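Local coordinates for protein putative creatinine amidohydrolase (Bacteroides fragilis, PDB 3LUB) that probably hydrolyses non-peptide carbon-nitrogen bonds in linear amides as a zinc-dependent member of the creatininase superfamily, at residues Ala30-Asn35 and Asp161-Glu166; Leu36-Leu41 and Ser167-Met172; Cys44-Asp49 and Met173-Glu178; Ala183-Gly188 and Asn220-Thr225. One frame throughout, in Å; residues are numbered along the deposited sequence.

How the contacts relate
Contacts 1 and 2 are buried and continue one another along the same pair of chain segments, centres about 6 Å apart: both supply ligands of the zinc pair, contact 1 through the loop 30-35 and contact 2 through Glu168 on helix 166-175. That helix runs on into contact 3, where it meets helix 42-62 nearer the surface; carboxylates and histidines pair with each other rather than with metal, beside a tyrosine and two aliphatic side chains. Contact 4, its centre about 21 Å from that of the chain, joins two loops by a lysine-aspartate salt bridge. It still touches contacts 1 and 2, since Asn35 OD1 accepts from Gly186 N and Pro221 packs on Thr169.

Contact 1: residues Ala30-Asn35 and Asp161-Glu166; sequences ATEPHN and DDHAGE. With ZN (zinc ion), chain B; ZN (zinc ion), chain C; EDO (1,2-ethanediol), chain D.
His34 and Ala164 bring the two irregular loops together, their CA atoms 4.9 Å apart. With CG anti to the backbone N (chi1 179°), the His163 ring reaches across, and His163 NE2 donates a nearly straight hydrogen bond of 2.9 Å to Pro33 O, in the ring plane and on a carbonyl lone pair. On another edge of the ring, His163 ND1 is 2.9 Å from the water that bridges the two zinc ions, so this second-shell histidine is steered by a backbone oxygen and meets the metal-bound water. His163 CE1 lies over one face of the His34 ring, 3.2 Å from His34 NE2, the two planes inclined at 42°. His34 NE2 binds one zinc ion at 2.2 Å, while His34 ND1 donates to Glu32 O at 2.7 Å; this bond fixes the ring's rotation and leaves NE2 to the metal. Glu32 OE1 binds the other zinc ion, and Glu32 OE2 is held by Gln81. The small Ala164 CB fits against the backbone, 3.3 Å from His34 C. Asp43 and His120 complete the protein ligands of the zinc ion on Glu32, and Asp43, bridging, with Glu168 those of the zinc ion on His34. The loop 30-35 follows strand 23-28 of the parallel sheet and leads to helix 42-62, whereas 161-166 follows strand 140-145 and runs into helix 166-175.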
loop_
_atom_site.group_PDB
_atom_site.type_symbol
_atom_site.label_atom_id
_atom_site.label_comp_id
_atom_site.label_asym_id
_atom_site.label_seq_id
_atom_site.Cartn_x
_atom_site.Cartn_y
_atom_site.Cartn_z
ATOM N N ALA F 30 -9.698 -11.096 -19.211
ATOM C CA ALA F 30 -8.274 -11.394 -19.144
ATOM C C ALA F 30 -7.712 -11.120 -20.531
ATOM O O ALA F 30 -8.466 -11.120 -21.511
ATOM C CB ALA F 30 -8.021 -12.885 -18.746
ATOM N N THR F 31 -6.396 -10.894 -20.587
ATOM C CA THR F 31 -5.608 -10.814 -21.811
ATOM C C THR F 31 -4.673 -12.059 -21.792
ATOM O O THR F 31 -3.659 -12.119 -21.072
ATOM C CB THR F 31 -4.875 -9.455 -21.871
ATOM O OG1 THR F 31 -5.837 -8.394 -21.666
ATOM C CG2 THR F 31 -4.090 -9.239 -23.206
ATOM N N GLU F 32 -5.039 -13.062 -22.586
ATOM C CA GLU F 32 -4.636 -14.439 -22.340
ATOM C C GLU F 32 -4.723 -15.262 -23.611
ATOM O O GLU F 32 -5.764 -15.295 -24.243
ATOM C CB GLU F 32 -5.562 -15.072 -21.294
ATOM C CG GLU F 32 -5.142 -16.454 -20.812
ATOM C CD GLU F 32 -6.183 -17.133 -19.950
ATOM O OE1 GLU F 32 -7.383 -16.809 -20.121
ATOM O OE2 GLU F 32 -5.817 -18.000 -19.118
ATOM N N PRO F 33 -3.631 -15.945 -23.976
ATOM C CA PRO F 33 -3.696 -16.862 -25.104
ATOM C C PRO F 33 -4.745 -17.983 -24.857
ATOM O O PRO F 33 -4.864 -18.482 -23.738
ATOM C CB PRO F 33 -2.292 -17.454 -25.171
ATOM C CG PRO F 33 -1.426 -16.590 -24.321
ATOM C CD PRO F 33 -2.303 -15.911 -23.351
ATOM N N HIS F 34 -5.482 -18.321 -25.915
ATOM C CA HIS F 34 -6.541 -19.315 -25.908
ATOM C C HIS F 34 -6.311 -20.347 -26.995
ATOM O O HIS F 34 -6.847 -20.215 -28.087
ATOM C CB HIS F 34 -7.869 -18.612 -26.144
ATOM C CG HIS F 34 -8.459 -18.073 -24.885
ATOM N ND1 HIS F 34 -7.922 -16.988 -24.211
ATOM C CD2 HIS F 34 -9.492 -18.517 -24.136
ATOM C CE1 HIS F 34 -8.643 -16.757 -23.127
ATOM N NE2 HIS F 34 -9.595 -17.677 -23.055
ATOM N N ASN F 35 -5.502 -21.362 -26.711
ATOM C CA ASN F 35 -5.037 -22.264 -27.753
ATOM C C ASN F 35 -4.398 -21.387 -28.847
ATOM O O ASN F 35 -3.968 -20.282 -28.571
ATOM C CB ASN F 35 -6.228 -23.078 -28.258
ATOM C CG ASN F 35 -5.833 -24.348 -28.999
ATOM O OD1 ASN F 35 -5.046 -24.302 -29.941
ATOM N ND2 ASN F 35 -6.429 -25.477 -28.607
ATOM N N ASP F 161 -12.603 -29.771 -21.110
ATOM C CA ASP F 161 -13.024 -28.508 -21.701
ATOM C C ASP F 161 -12.896 -27.424 -20.641
ATOM O O ASP F 161 -13.905 -26.947 -20.129
ATOM C CB ASP F 161 -14.478 -28.650 -22.213
ATOM C CG ASP F 161 -15.001 -27.410 -22.968
ATOM O OD1 ASP F 161 -14.249 -26.439 -23.213
ATOM O OD2 ASP F 161 -16.215 -27.411 -23.285
ATOM N N ASP F 162 -11.645 -27.067 -20.308
ATOM C CA ASP F 162 -11.366 -26.062 -19.277
ATOM C C ASP F 162 -10.951 -24.699 -19.849
ATOM O O ASP F 162 -11.271 -23.681 -19.262
ATOM C CB ASP F 162 -10.262 -26.539 -18.312
ATOM C CG ASP F 162 -10.672 -27.752 -17.482
ATOM O OD1 ASP F 162 -11.870 -27.861 -17.109
ATOM O OD2 ASP F 162 -9.784 -28.597 -17.197
ATOM N N HIS F 163 -10.224 -24.668 -20.963
ATOM C CA HIS F 163 -9.712 -23.401 -21.477
ATOM C C HIS F 163 -9.570 -23.437 -22.994
ATOM O O HIS F 163 -8.823 -24.254 -23.520
ATOM C CB HIS F 163 -8.374 -23.080 -20.814
ATOM C CG HIS F 163 -7.759 -21.819 -21.306
ATOM N ND1 HIS F 163 -8.287 -20.579 -21.023
ATOM C CD2 HIS F 163 -6.671 -21.598 -22.075
ATOM C CE1 HIS F 163 -7.548 -19.650 -21.596
ATOM N NE2 HIS F 163 -6.559 -20.236 -22.235
ATOM N N ALA F 164 -10.276 -22.541 -23.690
ATOM C CA ALA F 164 -10.185 -22.451 -25.156
ATOM C C ALA F 164 -10.646 -23.771 -25.809
ATOM O O ALA F 164 -10.153 -24.157 -26.858
ATOM C CB ALA F 164 -8.746 -22.130 -25.599
ATOM N N GLY F 165 -11.578 -24.446 -25.166
ATOM C CA GLY F 165 -12.006 -25.773 -25.564
ATOM C C GLY F 165 -13.239 -25.668 -26.405
ATOM O O GLY F 165 -13.438 -24.668 -27.082
ATOM N N GLU F 166 -14.083 -26.690 -26.349
ATOM C CA GLU F 166 -15.209 -26.776 -27.253
ATOM C C GLU F 166 -16.224 -25.726 -26.958
ATOM O O GLU F 166 -16.743 -25.115 -27.870
ATOM C CB GLU F 166 -15.851 -28.176 -27.223
ATOM C CG GLU F 166 -16.818 -28.435 -28.401
ATOM C CD GLU F 166 -17.449 -29.823 -28.352
ATOM O OE1 GLU F 166 -16.711 -30.795 -28.122
ATOM O OE2 GLU F 166 -18.673 -29.921 -28.536
HETATM ZN ZN ZN B . -9.252 -17.418 -19.022
HETATM ZN ZN ZN C . -11.275 -18.095 -21.740
HETATM C C1 EDO D . -4.396 -5.123 -20.994
HETATM O O1 EDO D . -4.992 -5.809 -22.102
HETATM C C2 EDO D . -4.228 -3.658 -21.375
HETATM O O2 EDO D . -3.185 -3.515 -22.359
HETATM O O HOH W 1 -7.931 -25.707 -26.275
HETATM O O HOH W 2 -10.620 -19.178 -20.079
#

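Contact 2: residues Leu36-Leu41 and Ser167-Met172; sequences LHLPYL and SETSVM. With ZN (zinc ion), chain C.
Glu168 touches Leu38 CD1 through its CB at 4.4 Å, while its extended chain carries Glu168 OE2 to the zinc ion at 1.9 Å; Ala164 N donates to OE1 and steadies the carboxylate. Thr169 presents OG1 to the edge of the His37 ring. His37 NE2 donates to Thr169 OG1 at 2.9 Å, close to the ring plane and fairly straight (158°). The imidazole gets there with CG between backbone N and carbonyl carbon (chi1 66°). Thr169 OG1 is also bonded to Gly165 O, the N-cap carbonyl one turn back, giving a hydrogen to its own helix while taking one from His37. The contact forms one wall of the two-zinc site of this creatininase-superfamily protein: helix 166-175 supplies Glu168 and packs on the loop before helix 42-62. Branched Leu38 serves two residues, CD1 lying 3.5 Å from Thr169 OG1 and CD2 3.6 Å from CB of the selenomethionine Met172, which runs antiparallel alongside. Folded by two successive turns, the flexible chain brings Met172 CE to Pro39 CG tip to tip at 3.9 Å.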
loop_
_atom_site.group_PDB
_atom_site.type_symbol
_atom_site.label_atom_id
_atom_site.label_comp_id
_atom_site.label_asym_id
_atom_site.label_seq_id
_atom_site.Cartn_x
_atom_site.Cartn_y
_atom_site.Cartn_z
ATOM N N LEU F 36 -4.385 -21.841 -30.100
ATOM C CA LEU F 36 -3.823 -21.060 -31.181
ATOM C C LEU F 36 -4.860 -20.284 -31.920
ATOM O O LEU F 36 -4.520 -19.408 -32.692
ATOM C CB LEU F 36 -3.057 -21.980 -32.158
ATOM C CG LEU F 36 -1.935 -22.880 -31.593
ATOM C CD1 LEU F 36 -1.536 -23.913 -32.639
ATOM C CD2 LEU F 36 -0.726 -22.064 -31.149
ATOM N N HIS F 37 -6.130 -20.557 -31.679
ATOM C CA HIS F 37 -7.186 -20.142 -32.617
ATOM C C HIS F 37 -8.160 -19.093 -32.080
ATOM O O HIS F 37 -8.849 -18.430 -32.873
ATOM C CB HIS F 37 -7.978 -21.358 -33.086
ATOM C CG HIS F 37 -8.767 -22.011 -32.000
ATOM N ND1 HIS F 37 -8.190 -22.455 -30.831
ATOM C CD2 HIS F 37 -10.088 -22.287 -31.903
ATOM C CE1 HIS F 37 -9.129 -22.970 -30.056
ATOM N NE2 HIS F 37 -10.289 -22.875 -30.681
ATOM N N LEU F 38 -8.224 -18.911 -30.756
ATOM C CA LEU F 38 -9.169 -17.941 -30.210
ATOM C C LEU F 38 -8.456 -16.637 -29.855
ATOM O O LEU F 38 -7.251 -16.636 -29.587
ATOM C CB LEU F 38 -9.871 -18.504 -28.994
ATOM C CG LEU F 38 -10.973 -19.532 -29.247
ATOM C CD1 LEU F 38 -11.224 -20.285 -27.908
ATOM C CD2 LEU F 38 -12.205 -18.840 -29.827
ATOM N N PRO F 39 -9.212 -15.542 -29.829
ATOM C CA PRO F 39 -8.652 -14.254 -29.471
ATOM C C PRO F 39 -8.100 -14.159 -28.045
ATOM O O PRO F 39 -8.675 -14.740 -27.090
ATOM C CB PRO F 39 -9.821 -13.276 -29.635
ATOM C CG PRO F 39 -10.962 -14.050 -30.141
ATOM C CD PRO F 39 -10.654 -15.469 -30.165
ATOM N N TYR F 40 -7.010 -13.390 -27.930
ATOM C CA TYR F 40 -6.439 -12.966 -26.633
ATOM C C TYR F 40 -7.461 -12.363 -25.696
ATOM O O TYR F 40 -7.342 -12.505 -24.485
ATOM C CB TYR F 40 -5.304 -11.949 -26.814
ATOM C CG TYR F 40 -3.955 -12.573 -27.069
ATOM C CD1 TYR F 40 -3.594 -12.986 -28.327
ATOM C CD2 TYR F 40 -3.024 -12.724 -26.041
ATOM C CE1 TYR F 40 -2.334 -13.552 -28.554
ATOM C CE2 TYR F 40 -1.786 -13.291 -26.261
ATOM C CZ TYR F 40 -1.443 -13.704 -27.511
ATOM O OH TYR F 40 -0.182 -14.251 -27.753
ATOM N N LEU F 41 -8.480 -11.710 -26.249
ATOM C CA LEU F 41 -9.539 -11.087 -25.424
ATOM C C LEU F 41 -10.826 -11.874 -25.303
ATOM O O LEU F 41 -11.818 -11.322 -24.903
ATOM C CB LEU F 41 -9.839 -9.677 -25.956
ATOM C CG LEU F 41 -8.739 -8.620 -25.764
ATOM C CD1 LEU F 41 -9.235 -7.271 -26.266
ATOM C CD2 LEU F 41 -8.405 -8.473 -24.289
ATOM N N SER F 167 -16.521 -25.514 -25.687
ATOM C CA SER F 167 -17.531 -24.564 -25.271
ATOM C C SER F 167 -17.163 -23.105 -25.570
ATOM O O SER F 167 -17.998 -22.337 -26.091
ATOM C CB SER F 167 -17.794 -24.729 -23.765
ATOM O OG SER F 167 -16.577 -24.722 -23.031
ATOM N N GLU F 168 -15.954 -22.695 -25.177
ATOM C CA GLU F 168 -15.519 -21.324 -25.449
ATOM C C GLU F 168 -15.417 -21.102 -26.957
ATOM O O GLU F 168 -15.744 -20.018 -27.454
ATOM C CB GLU F 168 -14.168 -21.003 -24.787
ATOM C CG GLU F 168 -14.284 -20.284 -23.456
ATOM C CD GLU F 168 -12.969 -19.728 -22.924
ATOM O OE1 GLU F 168 -11.908 -20.341 -23.172
ATOM O OE2 GLU F 168 -13.018 -18.694 -22.192
ATOM N N THR F 169 -14.905 -22.098 -27.682
ATOM C CA THR F 169 -14.789 -21.961 -29.142
ATOM C C THR F 169 -16.163 -21.839 -29.787
ATOM O O THR F 169 -16.352 -20.998 -30.647
ATOM C CB THR F 169 -14.017 -23.105 -29.800
ATOM O OG1 THR F 169 -12.734 -23.230 -29.173
ATOM C CG2 THR F 169 -13.817 -22.812 -31.254
ATOM N N SER F 170 -17.119 -22.653 -29.354
ATOM C CA SER F 170 -18.466 -22.632 -29.924
ATOM C C SER F 170 -19.120 -21.297 -29.708
ATOM O O SER F 170 -19.734 -20.775 -30.620
ATOM C CB SER F 170 -19.378 -23.738 -29.338
ATOM O OG SER F 170 -18.933 -25.033 -29.702
ATOM N N VAL F 171 -19.014 -20.766 -28.493
ATOM C CA VAL F 171 -19.688 -19.521 -28.163
ATOM C C VAL F 171 -19.032 -18.357 -28.933
ATOM O O VAL F 171 -19.721 -17.471 -29.385
ATOM C CB VAL F 171 -19.716 -19.267 -26.647
ATOM C CG1 VAL F 171 -20.429 -17.927 -26.325
ATOM C CG2 VAL F 171 -20.390 -20.473 -25.894
HETATM N N MSE F 172 -17.716 -18.404 -29.142
HETATM C CA MSE F 172 -17.034 -17.396 -29.987
HETATM C C MSE F 172 -17.516 -17.533 -31.435
HETATM O O MSE F 172 -17.747 -16.536 -32.099
HETATM C CB MSE F 172 -15.511 -17.548 -29.952
HETATM C CG MSE F 172 -14.762 -16.423 -30.655
HETATM SE SE MSE F 172 -15.143 -14.613 -29.871
HETATM C CE MSE F 172 -14.257 -14.739 -28.101
HETATM ZN ZN ZN C . -11.275 -18.095 -21.740
HETATM O O HOH W 2 -10.620 -19.178 -20.079
#

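Contact 3: residues Cys44-Asp49 and Met173-Glu178; sequences CILPHD and MHYHPE
Asp49 and Tyr175 form the close-packed part of the contact, where the CB methylene of Asp49 lies over an aromatic face. Asp49 CB stands 3.7 Å from the centroid of the Tyr175 ring and only 8° off its normal, a CH-pi contact, while His174 CD2 lies over the opposite face. Held between these two, the flat ring suits the place, and its hydroxyl reaches on to bond with Glu53. Leu46 CD2 approaches Tyr175 CD2 at 4.3 Å, adding aliphatic bulk on the more buried flank. Packing against His176 is also close on one flank: Ile45 CG2 comes obliquely to within 3.5 Å of His176 CD2.

The polar side is looser. His176 NE2 donates to Asp49 OD2 at 2.7 Å, yet the bond is weak because its angle is only 122°. A water 3.2 Å from Asp49 OD2 donates to it and also to Tyr175 O, bridging the segments. His48 ND1 donates to Asp49 OD1 in a straight bond, and His176 ND1 to Glu178 OE2 in the imidazole plane. Carboxylates at both nitrogens, Asp49 and Asp7 for His48, Glu178 and weakly Asp49 for His176, would probably favour protonated imidazoles. Helix 42-62 thus lies against the C-terminal end of helix 166-175, just where His176 leaves helical geometry, and helix 226-249 packs against Tyr175 through Val233 and Val237.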
loop_
_atom_site.group_PDB
_atom_site.type_symbol
_atom_site.label_atom_id
_atom_site.label_comp_id
_atom_site.label_asym_id
_atom_site.label_seq_id
_atom_site.Cartn_x
_atom_site.Cartn_y
_atom_site.Cartn_z
ATOM N N CYS F 44 -12.960 -11.356 -22.214
ATOM C CA CYS F 44 -13.662 -10.073 -22.175
ATOM C C CYS F 44 -14.873 -10.073 -23.113
ATOM O O CYS F 44 -15.953 -9.599 -22.759
ATOM C CB CYS F 44 -12.747 -8.934 -22.645
ATOM S SG CYS F 44 -11.375 -8.417 -21.527
ATOM N N ILE F 45 -14.648 -10.562 -24.324
ATOM C CA ILE F 45 -15.640 -10.542 -25.387
ATOM C C ILE F 45 -16.888 -11.339 -25.027
ATOM O O ILE F 45 -17.988 -10.845 -25.191
ATOM C CB ILE F 45 -15.077 -11.103 -26.702
ATOM C CG1 ILE F 45 -13.996 -10.170 -27.272
ATOM C CG2 ILE F 45 -16.178 -11.306 -27.705
ATOM C CD1 ILE F 45 -13.044 -10.776 -28.294
ATOM N N LEU F 46 -16.713 -12.568 -24.549
ATOM C CA LEU F 46 -17.838 -13.449 -24.279
ATOM C C LEU F 46 -18.787 -12.940 -23.198
ATOM O O LEU F 46 -19.998 -12.867 -23.443
ATOM C CB LEU F 46 -17.354 -14.858 -23.966
ATOM C CG LEU F 46 -16.718 -15.535 -25.185
ATOM C CD1 LEU F 46 -16.539 -17.063 -24.952
ATOM C CD2 LEU F 46 -17.555 -15.231 -26.434
ATOM N N PRO F 47 -18.268 -12.566 -22.004
ATOM C CA PRO F 47 -19.213 -11.968 -21.024
ATOM C C PRO F 47 -19.841 -10.651 -21.425
ATOM O O PRO F 47 -20.943 -10.367 -21.029
ATOM C CB PRO F 47 -18.345 -11.787 -19.769
ATOM C CG PRO F 47 -16.935 -11.885 -20.220
ATOM C CD PRO F 47 -16.928 -12.756 -21.414
ATOM N N HIS F 48 -19.121 -9.826 -22.189
ATOM C CA HIS F 48 -19.706 -8.583 -22.687
ATOM C C HIS F 48 -20.930 -8.901 -23.570
ATOM O O HIS F 48 -22.022 -8.371 -23.364
ATOM C CB HIS F 48 -18.693 -7.771 -23.500
ATOM C CG HIS F 48 -19.298 -6.559 -24.130
ATOM N ND1 HIS F 48 -19.815 -6.560 -25.408
ATOM C CD2 HIS F 48 -19.532 -5.326 -23.631
ATOM C CE1 HIS F 48 -20.307 -5.367 -25.683
ATOM N NE2 HIS F 48 -20.162 -4.604 -24.614
ATOM N N ASP F 49 -20.731 -9.768 -24.556
ATOM C CA ASP F 49 -21.826 -10.144 -25.489
ATOM C C ASP F 49 -23.014 -10.835 -24.794
ATOM O O ASP F 49 -24.183 -10.476 -25.031
ATOM C CB ASP F 49 -21.264 -10.992 -26.628
ATOM C CG ASP F 49 -20.390 -10.181 -27.579
ATOM O OD1 ASP F 49 -20.188 -8.956 -27.325
ATOM O OD2 ASP F 49 -19.871 -10.769 -28.560
HETATM N N MSE F 173 -17.647 -18.765 -31.929
HETATM C CA MSE F 173 -18.092 -18.984 -33.304
HETATM C C MSE F 173 -19.469 -18.406 -33.521
HETATM O O MSE F 173 -19.759 -17.878 -34.599
HETATM C CB MSE F 173 -18.058 -20.458 -33.678
HETATM C CG MSE F 173 -16.662 -20.993 -33.935
HETATM SE SE MSE F 173 -16.642 -22.949 -34.051
HETATM C CE MSE F 173 -17.206 -23.258 -36.022
ATOM N N HIS F 174 -20.298 -18.480 -32.492
ATOM C CA HIS F 174 -21.642 -17.900 -32.532
ATOM C C HIS F 174 -21.624 -16.384 -32.556
ATOM O O HIS F 174 -22.156 -15.758 -33.466
ATOM C CB HIS F 174 -22.455 -18.416 -31.362
ATOM C CG HIS F 174 -23.735 -17.693 -31.133
ATOM N ND1 HIS F 174 -24.748 -17.666 -32.061
ATOM C CD2 HIS F 174 -24.202 -17.032 -30.052
ATOM C CE1 HIS F 174 -25.771 -16.984 -31.577
ATOM N NE2 HIS F 174 -25.466 -16.588 -30.354
ATOM N N TYR F 175 -20.974 -15.793 -31.567
ATOM C CA TYR F 175 -20.965 -14.343 -31.426
ATOM C C TYR F 175 -20.032 -13.637 -32.392
ATOM O O TYR F 175 -20.384 -12.598 -32.884
ATOM C CB TYR F 175 -20.576 -13.947 -29.988
ATOM C CG TYR F 175 -21.706 -14.041 -28.984
ATOM C CD1 TYR F 175 -22.889 -13.329 -29.158
ATOM C CD2 TYR F 175 -21.582 -14.833 -27.859
ATOM C CE1 TYR F 175 -23.918 -13.420 -28.231
ATOM C CE2 TYR F 175 -22.592 -14.924 -26.939
ATOM C CZ TYR F 175 -23.750 -14.204 -27.123
ATOM O OH TYR F 175 -24.734 -14.315 -26.184
ATOM N N HIS F 176 -18.827 -14.163 -32.615
ATOM C CA HIS F 176 -17.867 -13.517 -33.512
ATOM C C HIS F 176 -17.159 -14.517 -34.410
ATOM O O HIS F 176 -15.984 -14.772 -34.254
ATOM C CB HIS F 176 -16.834 -12.710 -32.722
ATOM C CG HIS F 176 -17.414 -11.531 -32.007
ATOM N ND1 HIS F 176 -17.645 -10.328 -32.632
ATOM C CD2 HIS F 176 -17.850 -11.388 -30.735
ATOM C CE1 HIS F 176 -18.172 -9.486 -31.766
ATOM N NE2 HIS F 176 -18.331 -10.113 -30.617
ATOM N N PRO F 177 -17.877 -15.072 -35.380
ATOM C CA PRO F 177 -17.277 -16.046 -36.288
ATOM C C PRO F 177 -16.018 -15.573 -37.054
ATOM O O PRO F 177 -15.177 -16.391 -37.422
ATOM C CB PRO F 177 -18.418 -16.388 -37.262
ATOM C CG PRO F 177 -19.466 -15.348 -37.058
ATOM C CD PRO F 177 -19.307 -14.840 -35.652
ATOM N N GLU F 178 -15.941 -14.272 -37.312
ATOM C CA GLU F 178 -14.815 -13.648 -37.979
ATOM C C GLU F 178 -13.528 -13.641 -37.129
ATOM O O GLU F 178 -12.476 -13.339 -37.647
ATOM C CB GLU F 178 -15.184 -12.212 -38.374
ATOM C CG GLU F 178 -15.148 -11.124 -37.285
ATOM C CD GLU F 178 -16.357 -11.138 -36.348
ATOM O OE1 GLU F 178 -17.307 -11.936 -36.573
ATOM O OE2 GLU F 178 -16.340 -10.348 -35.377
HETATM O O HOH W 3 -21.702 -10.297 -31.103
#

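Contact 4: residues Ala183-Gly188 and Asn220-Thr225; sequences AEAGDG and NPKKAT
Lys222 NZ forms a salt bridge with Asp187 OD1 at 2.8 Å, meeting that oxygen nearly along its C-O bond. The same ammonium gives a weak hydrogen bond from Lys222 NZ to Ala185 O at 3.2 Å. Extended beyond CG, the lysine chain has the length to span from its own turn to both acceptors, and its CE lies against the Ala185 carbonyl. Beside the bridge, Asn220 points the same way as Asp187; Asn220 OD1 accepts from Lys222 N at 3.0 Å, an Asx turn that leads into the type I turn Pro221-Ala224. Asp187 O also lies 3.1 Å from Asn220 CA, in a CA-H...O contact. Farther in, Ala185 CB packs on Pro221 CG at 3.8 Å, small against rigid, and Pro221 in turn packs on Thr169 and His37. With Lys222 and Asp187 exposed to solvent, which would probably weaken their attraction, the charged pair joins the two loops on the outside, and the Ala185-Pro221 pair packs inward.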
loop_
_atom_site.group_PDB
_atom_site.type_symbol
_atom_site.label_atom_id
_atom_site.label_comp_id
_atom_site.label_asym_id
_atom_site.label_seq_id
_atom_site.Cartn_x
_atom_site.Cartn_y
_atom_site.Cartn_z
ATOM N N ALA F 183 -9.705 -24.162 -38.020
ATOM C CA ALA F 183 -8.614 -24.930 -38.659
ATOM C C ALA F 183 -7.238 -24.644 -38.069
ATOM O O ALA F 183 -6.287 -25.404 -38.273
ATOM C CB ALA F 183 -8.554 -24.672 -40.160
ATOM N N GLU F 184 -7.131 -23.542 -37.342
ATOM C CA GLU F 184 -5.865 -23.175 -36.699
ATOM C C GLU F 184 -5.635 -23.780 -35.310
ATOM O O GLU F 184 -4.527 -23.709 -34.807
ATOM C CB GLU F 184 -5.737 -21.649 -36.647
ATOM C CG GLU F 184 -5.747 -21.074 -38.043
ATOM C CD GLU F 184 -5.824 -19.575 -38.066
ATOM O OE1 GLU F 184 -5.734 -18.942 -36.960
ATOM O OE2 GLU F 184 -5.986 -19.057 -39.203
ATOM N N ALA F 185 -6.669 -24.414 -34.743
ATOM C CA ALA F 185 -6.628 -24.979 -33.399
ATOM C C ALA F 185 -5.658 -26.154 -33.265
ATOM O O ALA F 185 -5.491 -26.962 -34.184
ATOM C CB ALA F 185 -8.052 -25.407 -32.970
ATOM N N GLY F 186 -4.985 -26.222 -32.119
ATOM C CA GLY F 186 -4.319 -27.431 -31.688
ATOM C C GLY F 186 -5.300 -28.283 -30.886
ATOM O O GLY F 186 -6.439 -27.856 -30.594
ATOM N N ASP F 187 -4.860 -29.482 -30.499
ATOM C CA ASP F 187 -5.736 -30.431 -29.788
ATOM C C ASP F 187 -5.969 -30.060 -28.341
ATOM O O ASP F 187 -6.816 -30.675 -27.696
ATOM C CB ASP F 187 -5.161 -31.871 -29.846
ATOM C CG ASP F 187 -5.122 -32.436 -31.264
ATOM O OD1 ASP F 187 -5.832 -31.904 -32.147
ATOM O OD2 ASP F 187 -4.396 -33.428 -31.503
ATOM N N GLY F 188 -5.224 -29.084 -27.814
ATOM C CA GLY F 188 -5.389 -28.700 -26.418
ATOM C C GLY F 188 -5.098 -29.832 -25.435
ATOM O O GLY F 188 -5.721 -29.922 -24.384
ATOM N N ASN F 220 -9.791 -30.271 -26.274
ATOM C CA ASN F 220 -9.913 -30.317 -27.739
ATOM C C ASN F 220 -11.166 -29.559 -28.186
ATOM O O ASN F 220 -12.277 -29.943 -27.825
ATOM C CB ASN F 220 -9.951 -31.775 -28.244
ATOM C CG ASN F 220 -9.691 -31.885 -29.735
ATOM O OD1 ASN F 220 -10.026 -30.982 -30.500
ATOM N ND2 ASN F 220 -9.045 -32.978 -30.151
ATOM N N PRO F 221 -10.988 -28.451 -28.956
ATOM C CA PRO F 221 -12.071 -27.599 -29.408
ATOM C C PRO F 221 -12.611 -27.951 -30.788
ATOM O O PRO F 221 -13.453 -27.228 -31.309
ATOM C CB PRO F 221 -11.373 -26.252 -29.512
ATOM C CG PRO F 221 -10.051 -26.600 -29.997
ATOM C CD PRO F 221 -9.708 -27.924 -29.434
ATOM N N LYS F 222 -12.114 -29.024 -31.379
ATOM C CA LYS F 222 -12.342 -29.279 -32.790
ATOM C C LYS F 222 -13.759 -29.735 -33.240
ATOM O O LYS F 222 -14.064 -29.624 -34.403
ATOM C CB LYS F 222 -11.201 -30.149 -33.358
ATOM C CG LYS F 222 -9.862 -29.360 -33.353
ATOM C CD LYS F 222 -8.703 -30.103 -34.007
ATOM C CE LYS F 222 -7.369 -29.443 -33.660
ATOM N NZ LYS F 222 -6.133 -30.073 -34.308
ATOM N N LYS F 223 -14.636 -30.135 -32.322
ATOM C CA LYS F 223 -16.047 -30.367 -32.648
ATOM C C LYS F 223 -16.929 -29.159 -32.355
ATOM O O LYS F 223 -18.167 -29.252 -32.460
ATOM C CB LYS F 223 -16.569 -31.608 -31.914
ATOM C CG LYS F 223 -15.640 -32.812 -32.065
ATOM C CD LYS F 223 -16.213 -34.085 -31.472
ATOM C CE LYS F 223 -15.338 -35.281 -31.867
ATOM N NZ LYS F 223 -15.855 -36.587 -31.342
ATOM N N ALA F 224 -16.293 -28.031 -32.017
ATOM C CA ALA F 224 -16.967 -26.748 -31.827
ATOM C C ALA F 224 -17.796 -26.312 -33.073
ATOM O O ALA F 224 -17.349 -26.494 -34.210
ATOM C CB ALA F 224 -15.897 -25.658 -31.472
ATOM N N THR F 225 -19.002 -25.778 -32.861
ATOM C CA THR F 225 -19.792 -25.191 -33.934
ATOM C C THR F 225 -20.529 -23.955 -33.405
ATOM O O THR F 225 -20.786 -23.866 -32.218
ATOM C CB THR F 225 -20.851 -26.205 -34.508
ATOM O OG1 THR F 225 -21.920 -26.400 -33.575
ATOM C CG2 THR F 225 -20.237 -27.545 -34.829
#